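Papain-like cysteine protease (Porcine reproductive and respiratory syndrome virus, PDB 3MTV) is the nsp1-beta piece of the viral polyprotein, acts as a papain-like cysteine protease and a metal-dependent nuclease, and probably helps evade host interferon signalling. Local coordinates at residues H46-P50 and Y77-P81. Numbering follows the deposited sequence.
Sequences HTSFP and YGCLP
Thr47 and Ser48, on the last turn of helix 39-48, rest on the chain from Gly78 to Leu80, just where it leaves the short strand 77-78. In Thr47 the methyl does the touching. With chi1 at -89° the methyl, not OG1, is turned roughly opposite the backbone N and faces the other segment. Thr47 CG2 lies 4.2 Å from Gly78 CA and 4.2 Å from Cys79 SG, touching the two side by side. Ser48 has the closest backbone approach, with its CA 5.5 Å from Gly78 CA. Its side chain meets one branch of Leu80: CD1 lies 3.4 Å from Ser48 CB and 3.7 Å from Ser48 OG. The hydroxyl is not engaged with this leucine by a polar bond. It is hydrogen-bonded to Arg44 O, one helical turn back. Cys79 SG passes Ser48 OG at 4.3 Å, which is a loose contact. Phe49 is the first residue to leave the helical conformation, and its ring completes the apolar patch. Phe49 CZ reaches Leu80 CD1 at 4.4 Å, and the methyl approaches the ring obliquely. Phe60 packs edge-to-face with the same ring. Leu80 CD1 therefore touches both Ser48 and Phe49. The chain from Gly68 through Met71 bridges the two segments. Gly68 and Val69 bond to the backbone of Gly78 and Leu80, while Ser70 OG holds Thr47 O and Met71 bonds to the Ser48 backbone. The contact thus joins the C-terminal end of helix 39-48 to the small two-stranded hairpin, away from Cys90 and His159, the probable active-site pair of the protease. Between the two segments the chemistry is van der Waals: methyls, the serine methylene, a thiol and an aromatic ring meet in a largely buried seam, and the serine hydroxyl within it is satisfied by its own helix.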
loop_
_atom_site.group_PDB
_atom_site.type_symbol
_atom_site.label_atom_id
_atom_site.label_comp_id
_atom_site.label_asym_id
_atom_site.label_seq_id
_atom_site.Cartn_x
_atom_site.Cartn_y
_atom_site.Cartn_z
ATOM N N HIS A 46 1.895 -11.275 6.108
ATOM C CA HIS A 46 3.131 -10.978 5.392
ATOM C C HIS A 46 3.779 -12.224 4.985
ATOM O O HIS A 46 4.382 -12.255 3.964
ATOM C CB HIS A 46 3.991 -10.158 6.312
ATOM C CG HIS A 46 5.419 -10.028 5.935
ATOM N ND1 HIS A 46 5.877 -8.998 5.152
ATOM C CD2 HIS A 46 6.515 -10.726 6.324
ATOM C CE1 HIS A 46 7.184 -9.064 5.051
ATOM N NE2 HIS A 46 7.603 -10.111 5.750
ATOM N N THR A 47 3.646 -13.266 5.790
ATOM C CA THR A 47 4.284 -14.535 5.507
ATOM C C THR A 47 3.608 -15.232 4.346
ATOM O O THR A 47 4.259 -15.832 3.453
ATOM C CB THR A 47 4.382 -15.432 6.768
ATOM O OG1 THR A 47 5.615 -15.103 7.423
ATOM C CG2 THR A 47 4.515 -16.859 6.356
ATOM N N SER A 48 2.302 -15.144 4.269
ATOM C CA SER A 48 1.732 -15.937 3.210
ATOM C C SER A 48 1.244 -15.281 1.901
ATOM O O SER A 48 1.154 -15.915 0.854
ATOM C CB SER A 48 0.776 -16.963 3.818
ATOM O OG SER A 48 0.002 -16.304 4.734
ATOM N N PHE A 49 1.002 -13.984 1.890
ATOM C CA PHE A 49 0.555 -13.331 0.631
ATOM C C PHE A 49 1.504 -12.412 -0.073
ATOM O O PHE A 49 2.600 -12.177 0.398
ATOM C CB PHE A 49 -0.688 -12.585 0.883
ATOM C CG PHE A 49 -1.731 -13.418 1.425
ATOM C CD1 PHE A 49 -1.848 -13.603 2.777
ATOM C CD2 PHE A 49 -2.574 -14.093 0.588
ATOM C CE1 PHE A 49 -2.832 -14.421 3.298
ATOM C CE2 PHE A 49 -3.592 -14.899 1.115
ATOM C CZ PHE A 49 -3.718 -15.034 2.484
ATOM N N PRO A 50 1.150 -11.982 -1.285
ATOM C CA PRO A 50 2.134 -11.024 -1.794
ATOM C C PRO A 50 1.660 -9.566 -1.523
ATOM O O PRO A 50 0.430 -9.316 -1.404
ATOM C CB PRO A 50 2.101 -11.345 -3.293
ATOM C CG PRO A 50 0.601 -11.764 -3.543
ATOM C CD PRO A 50 0.220 -12.499 -2.350
ATOM N N TYR A 77 8.013 -22.142 2.876
ATOM C CA TYR A 77 7.051 -22.663 3.835
ATOM C C TYR A 77 6.274 -21.561 4.340
ATOM O O TYR A 77 6.902 -20.567 4.742
ATOM C CB TYR A 77 7.746 -23.238 5.068
ATOM C CG TYR A 77 8.784 -24.228 4.720
ATOM C CD1 TYR A 77 10.109 -23.808 4.542
ATOM C CD2 TYR A 77 8.446 -25.571 4.471
ATOM C CE1 TYR A 77 11.096 -24.705 4.147
ATOM C CE2 TYR A 77 9.429 -26.501 4.074
ATOM C CZ TYR A 77 10.756 -26.058 3.915
ATOM O OH TYR A 77 11.749 -26.948 3.529
ATOM N N GLY A 78 4.950 -21.749 4.425
ATOM C CA GLY A 78 3.994 -20.693 4.802
ATOM C C GLY A 78 3.163 -21.187 5.962
ATOM O O GLY A 78 3.746 -21.684 6.927
ATOM N N CYS A 79 1.833 -21.079 5.865
ATOM C CA CYS A 79 0.898 -21.494 6.940
ATOM C C CYS A 79 -0.448 -21.587 6.311
ATOM O O CYS A 79 -1.581 -21.411 6.864
ATOM C CB CYS A 79 0.829 -20.554 8.156
ATOM S SG CYS A 79 1.166 -18.747 8.124
ATOM N N LEU A 80 -0.329 -21.868 5.067
ATOM C CA LEU A 80 -1.551 -22.121 4.456
ATOM C C LEU A 80 -1.620 -23.598 4.173
ATOM O O LEU A 80 -0.627 -24.236 3.686
ATOM C CB LEU A 80 -1.642 -21.263 3.236
ATOM C CG LEU A 80 -2.454 -20.040 3.548
ATOM C CD1 LEU A 80 -1.745 -18.979 2.844
ATOM C CD2 LEU A 80 -3.956 -20.188 3.100
ATOM N N PRO A 81 -2.795 -24.123 4.504
ATOM C CA PRO A 81 -3.248 -25.419 4.044
ATOM C C PRO A 81 -3.084 -25.393 2.523
ATOM O O PRO A 81 -3.862 -24.672 1.823
ATOM C CB PRO A 81 -4.777 -25.414 4.338
ATOM C CG PRO A 81 -5.138 -24.012 4.640
ATOM C CD PRO A 81 -3.888 -23.146 4.553
#